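Long-range contacts in lipase (Rhizopus chinensis, PDB 6A0W), which probably hydrolyses the ester bonds of lipids as a class 3 lipase of the alpha/beta hydrolase clan, its substrate affinity being regulated by an N-terminal polypeptide segment: residues Gly208-Ala213 and Gly242-Gly247; Met120-Thr125 and Val236-Phe241. One frame throughout, in Å; residues are numbered along the deposited sequence.

Contact 1 of 2, residues Gly208-Ala213 and Gly242-Gly247; sequences GNNAFA and GYLHPG
The backbones of Gly208-Asn210 and Gly242-Leu244 run close beside each other, Leu244 N donating to Gly208 O at 3.0 Å with an angle of 157° at the hydrogen. The same carbonyl oxygen also takes a CA-H...O contact from Tyr243 CA, and Asn209 CA makes another with Gly242 O at 3.1 Å. A weak bond from Asn210 N to Gly242 O ties in the first turn of the helix, and a water bridges Gly208 N to Leu244 O. Gly242 turns the chain with a positive phi, 113°, bringing its carbonyl O to the helix start.

Asn209 is the N-cap. Its CG sits between the backbone N and the carbonyl carbon (chi1 71°), turning OD1 back over the helix start to accept from Phe212 N at 3.1 Å, the donor lying above the amide's carbonyl plane. Lys134 N is a second donor to OD1, and ND2 reaches Gly132 O, which fixes the rotation of the amide. Farther along, Leu244 CD2 lies 4.1 Å from Ala213 CB and also touches the side chain of Asn210, which Leu244 crosses obliquely. Two residues on, the Pro246 ring packs on Ala213, with CD 3.8 Å from Ala213 CB and Pro246 CB 3.5 Å from Ala213 O. Beyond the contact, Pro246 packs on Phe223 of strand 223-228.

An N-capped helix start is thus packed against the loop that feeds strand 248-252; helix 210-218 belongs to the beta-alpha-beta crossover from strand 197-202 to its parallel neighbour 223-228, as expected of an alpha/beta hydrolase fold.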
ATOM      1  N   GLY A 208       7.936  -6.631   6.773  1.00 33.37           N
ATOM      2  CA  GLY A 208       8.710  -7.086   7.917  1.00 28.95           C
ATOM      3  C   GLY A 208       8.636  -8.572   8.173  1.00 30.30           C
ATOM      4  O   GLY A 208       7.995  -9.281   7.421  1.00 30.43           O
ATOM      5  N   ASN A 209       9.191  -9.011   9.308  1.00 29.64           N
ATOM      6  CA  ASN A 209       9.214 -10.429   9.692  1.00 34.36           C
ATOM      7  C   ASN A 209       7.953 -10.903  10.423  1.00 32.94           C
ATOM      8  O   ASN A 209       6.989 -10.137  10.612  1.00 30.87           O
ATOM      9  CB  ASN A 209      10.470 -10.770  10.523  1.00 36.77           C
ATOM     10  CG  ASN A 209      10.449 -10.179  11.927  1.00 34.62           C
ATOM     11  OD1 ASN A 209       9.722  -9.225  12.240  1.00 35.01           O
ATOM     12  ND2 ASN A 209      11.333 -10.692  12.766  1.00 39.38           N
ATOM     13  N   ASN A 210       7.942 -12.180  10.803  1.00 36.31           N
ATOM     14  CA  ASN A 210       6.774 -12.759  11.493  1.00 38.21           C
ATOM     15  C   ASN A 210       6.315 -11.916  12.664  1.00 33.92           C
ATOM     16  O   ASN A 210       5.158 -11.460  12.723  1.00 32.56           O
ATOM     17  CB  ASN A 210       7.056 -14.170  11.979  1.00 36.92           C
ATOM     18  CG  ASN A 210       7.172 -15.134  10.847  1.00 37.04           C
ATOM     19  OD1 ASN A 210       7.544 -14.746   9.749  1.00 43.10           O
ATOM     20  ND2 ASN A 210       6.791 -16.376  11.073  1.00 40.18           N
ATOM     21  N   ALA A 211       7.268 -11.531  13.503  1.00 33.27           N
ATOM     22  CA  ALA A 211       6.920 -10.789  14.711  1.00 32.78           C
ATOM     23  C   ALA A 211       6.355  -9.392  14.408  1.00 31.13           C
ATOM     24  O   ALA A 211       5.482  -8.885  15.126  1.00 30.09           O
ATOM     25  CB  ALA A 211       8.135 -10.715  15.652  1.00 32.38           C
ATOM     26  N   PHE A 212       6.859  -8.772  13.339  1.00 28.30           N
ATOM     27  CA  PHE A 212       6.334  -7.496  12.898  1.00 30.89           C
ATOM     28  C   PHE A 212       4.863  -7.661  12.462  1.00 25.08           C
ATOM     29  O   PHE A 212       4.011  -6.867  12.828  1.00 28.30           O
ATOM     30  CB  PHE A 212       7.192  -6.914  11.750  1.00 30.51           C
ATOM     31  CG  PHE A 212       6.571  -5.703  11.085  1.00 28.45           C
ATOM     32  CD1 PHE A 212       6.625  -4.464  11.677  1.00 29.28           C
ATOM     33  CD2 PHE A 212       5.976  -5.818   9.838  1.00 31.50           C
ATOM     34  CE1 PHE A 212       6.049  -3.354  11.080  1.00 31.03           C
ATOM     35  CE2 PHE A 212       5.380  -4.725   9.238  1.00 32.22           C
ATOM     36  CZ  PHE A 212       5.464  -3.483   9.839  1.00 33.84           C
ATOM     37  N   ALA A 213       4.602  -8.709  11.703  1.00 24.54           N
ATOM     38  CA  ALA A 213       3.274  -9.030  11.187  1.00 28.15           C
ATOM     39  C   ALA A 213       2.288  -9.321  12.327  1.00 30.58           C
ATOM     40  O   ALA A 213       1.189  -8.758  12.348  1.00 29.47           O
ATOM     41  CB  ALA A 213       3.367 -10.216  10.228  1.00 27.06           C
ATOM     42  N   GLY A 242      12.142 -14.786   5.850  1.00 42.37           N
ATOM     43  CA  GLY A 242      11.572 -14.372   7.149  1.00 36.90           C
ATOM     44  C   GLY A 242      10.418 -13.367   7.101  1.00 41.86           C
ATOM     45  O   GLY A 242       9.829 -13.024   8.125  1.00 39.26           O
ATOM     46  N   TYR A 243      10.077 -12.907   5.908  1.00 34.63           N
ATOM     47  CA  TYR A 243       9.075 -11.860   5.731  1.00 33.62           C
ATOM     48  C   TYR A 243       7.690 -12.506   5.821  1.00 36.44           C
ATOM     49  O   TYR A 243       7.503 -13.679   5.443  1.00 31.63           O
ATOM     50  CB  TYR A 243       9.270 -11.195   4.360  1.00 33.00           C
ATOM     51  CG  TYR A 243      10.407 -10.158   4.297  1.00 32.69           C
ATOM     52  CD1 TYR A 243      11.739 -10.531   4.093  1.00 31.81           C
ATOM     53  CD2 TYR A 243      10.160  -8.830   4.552  1.00 32.44           C
ATOM     54  CE1 TYR A 243      12.758  -9.581   4.065  1.00 32.35           C
ATOM     55  CE2 TYR A 243      11.167  -7.875   4.505  1.00 32.72           C
ATOM     56  CZ  TYR A 243      12.462  -8.252   4.274  1.00 33.14           C
ATOM     57  OH  TYR A 243      13.417  -7.272   4.313  1.00 35.39           O
ATOM     58  N   LEU A 244       6.716 -11.720   6.271  1.00 35.97           N
ATOM     59  CA  LEU A 244       5.330 -12.201   6.378  1.00 33.49           C
ATOM     60  C   LEU A 244       4.351 -11.050   6.289  1.00 29.29           C
ATOM     61  O   LEU A 244       4.594 -10.021   6.894  1.00 30.46           O
ATOM     62  CB  LEU A 244       5.114 -12.945   7.690  1.00 33.95           C
ATOM     63  CG  LEU A 244       3.796 -13.703   7.853  1.00 35.67           C
ATOM     64  CD1 LEU A 244       3.749 -14.878   6.886  1.00 30.92           C
ATOM     65  CD2 LEU A 244       3.699 -14.194   9.302  1.00 39.32           C
ATOM     66  N   HIS A 245       3.324 -11.176   5.432  1.00 30.45           N
ATOM     67  CA  HIS A 245       2.252 -10.168   5.362  1.00 30.01           C
ATOM     68  C   HIS A 245       1.240 -10.341   6.520  1.00 33.69           C
ATOM     69  O   HIS A 245       0.498 -11.322   6.559  1.00 32.95           O
ATOM     70  CB  HIS A 245       1.434 -10.313   4.069  1.00 30.59           C
ATOM     71  CG  HIS A 245       2.102  -9.830   2.819  1.00 31.20           C
ATOM     72  ND1 HIS A 245       2.391  -8.492   2.599  1.00 33.10           N
ATOM     73  CD2 HIS A 245       2.276 -10.449   1.629  1.00 29.69           C
ATOM     74  CE1 HIS A 245       2.806  -8.336   1.355  1.00 32.44           C
ATOM     75  NE2 HIS A 245       2.722  -9.502   0.735  1.00 27.71           N
ATOM     76  N   PRO A 246       1.006  -9.279   7.278  1.00 28.37           N
ATOM     77  CA  PRO A 246      -0.240  -9.095   7.977  1.00 27.33           C
ATOM     78  C   PRO A 246      -1.277  -8.442   7.087  1.00 27.28           C
ATOM     79  O   PRO A 246      -1.003  -8.156   5.933  1.00 30.69           O
ATOM     80  CB  PRO A 246       0.164  -8.142   9.091  1.00 32.65           C
ATOM     81  CG  PRO A 246       1.172  -7.272   8.418  1.00 30.51           C
ATOM     82  CD  PRO A 246       1.897  -8.117   7.439  1.00 29.78           C
ATOM     83  N   GLY A 247      -2.439  -8.149   7.635  1.00 28.54           N
ATOM     84  CA  GLY A 247      -3.485  -7.504   6.871  1.00 29.51           C
ATOM     85  C   GLY A 247      -4.365  -8.510   6.134  1.00 27.85           C
ATOM     86  O   GLY A 247      -4.150  -9.724   6.146  1.00 31.86           O
TER
HETATM   87  O   HOH W   1       5.135  -7.380   6.267  1.00 31.38           O

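Contact 2 of 2, residues Met120-Thr125 and Val236-Phe241; sequences MVFTFT and VPPQAF
Residues Met120-Thr125 follow helix 113-118, which by its place in the sequence corresponds to the lid helix of related fungal lipases, and here Phe122, Phe124 and Phe241 build an aromatic cluster between the end of that probable lid and the Val236-Phe241 loop. Phe122 is the centre of the contact. Pro238 CD stands squarely over one face of its ring, 3.7 Å from the centroid, as a CH-pi contact, while Pro237 CB comes to 3.6 Å from Phe122 CD1. The peptide bond before Pro237 is cis.

Phe122 and Phe241 form a T-shaped pair, the edge of Phe122 turned toward the face of Phe241, with centroids 5.6 Å apart and planes at 69°. The link continues through Phe122 CB, which lies over the middle of the Phe241 ring, 3.6 Å from its centroid. Phe241 reaches this place with CG anti to its own backbone N (chi1 -156°), and its CE1 comes to 3.3 Å from Phe122 O. Phe124 brings the edge of its ring to the backbone of Phe241, CE2 lying 3.5 Å from Phe241 O, and the two rings meet obliquely. At the opposite end of the contact, Met120 is extended up to a bend at its last torsion and passes Pro237 at about a right angle, SD 3.9 Å from Pro237 CD; outside the contact it rests on Phe139 and His136.

With no hydrogen bond between the segments, cohesion comes from CH-pi, aromatic and van der Waals contacts among phenylalanines, prolines and a methionine, so the fit rests mainly on apolar surface, while Phe122 O is taken up by Tyr243 OH just beyond Phe241.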
ATOM      1  N   MET A 120      16.208  -5.304  -5.540  1.00 37.14           N
ATOM      2  CA  MET A 120      15.795  -5.103  -4.147  1.00 37.75           C
ATOM      3  C   MET A 120      16.749  -5.954  -3.310  1.00 33.17           C
ATOM      4  O   MET A 120      16.999  -7.080  -3.686  1.00 33.02           O
ATOM      5  CB  MET A 120      14.349  -5.599  -3.936  1.00 39.37           C
ATOM      6  CG  MET A 120      13.825  -5.388  -2.526  1.00 37.94           C
ATOM      7  SD  MET A 120      12.096  -5.897  -2.383  1.00 37.62           S
ATOM      8  CE  MET A 120      11.317  -4.548  -3.260  1.00 39.45           C
ATOM      9  N   VAL A 121      17.153  -5.479  -2.142  1.00 34.52           N
ATOM     10  CA  VAL A 121      17.867  -6.322  -1.183  1.00 40.48           C
ATOM     11  C   VAL A 121      17.003  -6.571   0.066  1.00 37.28           C
ATOM     12  O   VAL A 121      16.293  -5.684   0.546  1.00 42.66           O
ATOM     13  CB  VAL A 121      19.222  -5.706  -0.766  1.00 42.58           C
ATOM     14  CG1 VAL A 121      20.078  -5.378  -1.988  1.00 48.96           C
ATOM     15  CG2 VAL A 121      19.058  -4.472   0.093  1.00 49.06           C
ATOM     16  N   PHE A 122      17.195  -7.729   0.665  1.00 39.48           N
ATOM     17  CA  PHE A 122      16.252  -8.271   1.644  1.00 44.63           C
ATOM     18  C   PHE A 122      16.642  -8.016   3.086  1.00 46.21           C
ATOM     19  O   PHE A 122      15.861  -8.282   3.991  1.00 44.49           O
ATOM     20  CB  PHE A 122      16.065  -9.776   1.426  1.00 39.83           C
ATOM     21  CG  PHE A 122      15.659 -10.139   0.033  1.00 39.52           C
ATOM     22  CD1 PHE A 122      14.932  -9.253  -0.753  1.00 38.46           C
ATOM     23  CD2 PHE A 122      16.050 -11.341  -0.504  1.00 41.19           C
ATOM     24  CE1 PHE A 122      14.584  -9.577  -2.046  1.00 41.39           C
ATOM     25  CE2 PHE A 122      15.722 -11.670  -1.798  1.00 47.81           C
ATOM     26  CZ  PHE A 122      14.972 -10.800  -2.568  1.00 42.89           C
ATOM     27  N   THR A 123      17.787  -7.381   3.297  1.00 44.25           N
ATOM     28  CA  THR A 123      18.308  -7.145   4.633  1.00 36.03           C
ATOM     29  C   THR A 123      17.303  -6.447   5.559  1.00 40.90           C
ATOM     30  O   THR A 123      16.742  -5.408   5.227  1.00 34.65           O
ATOM     31  CB  THR A 123      19.552  -6.246   4.532  1.00 42.57           C
ATOM     32  OG1 THR A 123      20.393  -6.762   3.517  1.00 43.69           O
ATOM     33  CG2 THR A 123      20.335  -6.204   5.822  1.00 48.68           C
ATOM     34  N   PHE A 124      17.209  -6.967   6.775  1.00 36.91           N
ATOM     35  CA  PHE A 124      16.409  -6.405   7.843  1.00 35.16           C
ATOM     36  C   PHE A 124      17.177  -5.390   8.650  1.00 38.07           C
ATOM     37  O   PHE A 124      18.379  -5.485   8.757  1.00 45.58           O
ATOM     38  CB  PHE A 124      16.026  -7.533   8.804  1.00 37.05           C
ATOM     39  CG  PHE A 124      14.941  -8.422   8.290  1.00 40.32           C
ATOM     40  CD1 PHE A 124      13.687  -7.901   8.016  1.00 38.92           C
ATOM     41  CD2 PHE A 124      15.137  -9.790   8.174  1.00 38.22           C
ATOM     42  CE1 PHE A 124      12.652  -8.737   7.625  1.00 32.67           C
ATOM     43  CE2 PHE A 124      14.114 -10.621   7.765  1.00 39.76           C
ATOM     44  CZ  PHE A 124      12.868 -10.091   7.512  1.00 32.15           C
ATOM     45  N   THR A 125      16.466  -4.436   9.225  1.00 36.58           N
ATOM     46  CA  THR A 125      16.901  -3.654  10.364  1.00 41.53           C
ATOM     47  C   THR A 125      15.913  -3.984  11.482  1.00 47.67           C
ATOM     48  O   THR A 125      14.765  -4.292  11.191  1.00 38.94           O
ATOM     49  CB  THR A 125      16.714  -2.148  10.112  1.00 44.88           C
ATOM     50  OG1 THR A 125      17.372  -1.772   8.912  1.00 60.48           O
ATOM     51  CG2 THR A 125      17.282  -1.324  11.272  1.00 54.72           C
ATOM     52  N   VAL A 236       7.204 -10.348  -2.965  1.00 31.28           N
ATOM     53  CA  VAL A 236       8.595 -10.118  -2.574  1.00 29.61           C
ATOM     54  C   VAL A 236       8.583  -9.159  -1.380  1.00 31.14           C
ATOM     55  O   VAL A 236       7.660  -8.359  -1.235  1.00 31.08           O
ATOM     56  CB  VAL A 236       9.445  -9.499  -3.713  1.00 28.34           C
ATOM     57  CG1 VAL A 236       9.391 -10.329  -4.970  1.00 32.67           C
ATOM     58  CG2 VAL A 236       8.985  -8.090  -4.012  1.00 38.19           C
ATOM     59  N   PRO A 237       9.650  -9.139  -0.579  1.00 32.93           N
ATOM     60  CA  PRO A 237      10.692 -10.157  -0.535  1.00 34.01           C
ATOM     61  C   PRO A 237      10.143 -11.520  -0.157  1.00 32.08           C
ATOM     62  O   PRO A 237       9.039 -11.610   0.365  1.00 32.86           O
ATOM     63  CB  PRO A 237      11.589  -9.674   0.608  1.00 36.98           C
ATOM     64  CG  PRO A 237      11.352  -8.226   0.725  1.00 36.00           C
ATOM     65  CD  PRO A 237       9.968  -7.956   0.230  1.00 38.17           C
ATOM     66  N   PRO A 238      10.976 -12.544  -0.199  1.00 37.32           N
ATOM     67  CA  PRO A 238      10.440 -13.900  -0.026  1.00 38.82           C
ATOM     68  C   PRO A 238      10.102 -14.233   1.420  1.00 38.52           C
ATOM     69  O   PRO A 238      10.828 -13.858   2.343  1.00 34.93           O
ATOM     70  CB  PRO A 238      11.601 -14.779  -0.501  1.00 46.92           C
ATOM     71  CG  PRO A 238      12.425 -13.876  -1.382  1.00 42.08           C
ATOM     72  CD  PRO A 238      12.371 -12.565  -0.658  1.00 39.43           C
ATOM     73  N   GLN A 239       9.006 -14.945   1.631  1.00 35.63           N
ATOM     74  CA  GLN A 239       8.779 -15.588   2.922  1.00 40.35           C
ATOM     75  C   GLN A 239       9.993 -16.369   3.455  1.00 39.73           C
ATOM     76  O   GLN A 239      10.290 -16.309   4.641  1.00 44.42           O
ATOM     77  CB  GLN A 239       7.593 -16.541   2.819  1.00 46.47           C
ATOM     78  CG  GLN A 239       6.369 -16.123   3.586  1.00 56.92           C
ATOM     79  CD  GLN A 239       5.297 -17.182   3.504  1.00 40.18           C
ATOM     80  OE1 GLN A 239       4.822 -17.497   2.419  1.00 54.43           O
ATOM     81  NE2 GLN A 239       5.028 -17.820   4.612  1.00 61.45           N
ATOM     82  N   ALA A 240      10.684 -17.101   2.589  1.00 44.67           N
ATOM     83  CA  ALA A 240      11.829 -17.921   3.025  1.00 51.91           C
ATOM     84  C   ALA A 240      12.944 -17.106   3.674  1.00 43.58           C
ATOM     85  O   ALA A 240      13.685 -17.617   4.486  1.00 48.54           O
ATOM     86  CB  ALA A 240      12.373 -18.746   1.866  1.00 48.33           C
ATOM     87  N   PHE A 241      12.962 -15.803   3.449  1.00 41.84           N
ATOM     88  CA  PHE A 241      13.903 -14.940   4.135  1.00 42.29           C
ATOM     89  C   PHE A 241      13.388 -14.462   5.501  1.00 45.76           C
ATOM     90  O   PHE A 241      14.118 -13.810   6.254  1.00 46.58           O
ATOM     91  CB  PHE A 241      14.208 -13.759   3.237  1.00 44.42           C
ATOM     92  CG  PHE A 241      15.513 -13.103   3.522  1.00 62.32           C
ATOM     93  CD1 PHE A 241      15.589 -12.022   4.432  1.00 72.75           C
ATOM     94  CD2 PHE A 241      16.661 -13.499   2.836  1.00 57.65           C
ATOM     95  CE1 PHE A 241      16.803 -11.381   4.699  1.00 61.81           C
ATOM     96  CE2 PHE A 241      17.873 -12.868   3.104  1.00 65.23           C
ATOM     97  CZ  PHE A 241      17.947 -11.817   4.032  1.00 72.48           C
TER

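Overall arrangement
Contacts 1 and 2 lie on the same side of the molecule with centres about 11 Å apart, and 236-241 runs directly into 242-247. Tyr243 joins them: its OH is 2.7 Å from Phe122 O, a probable hydrogen bond, its CZ is 3.4 Å from Phe124 CE1, where the two rings stack, and its CD1 is 3.6 Å from Pro237 CB. One loop before strand 248-252 therefore meets both the helix 210-218 start and the probable lid end. Met120 of contact 2 lies near, without touching, the probable Ser172-His284-Asp231 triad, whereas contact 1 has a sulfate ion beside Asn210, probably from the crystallisation liquor.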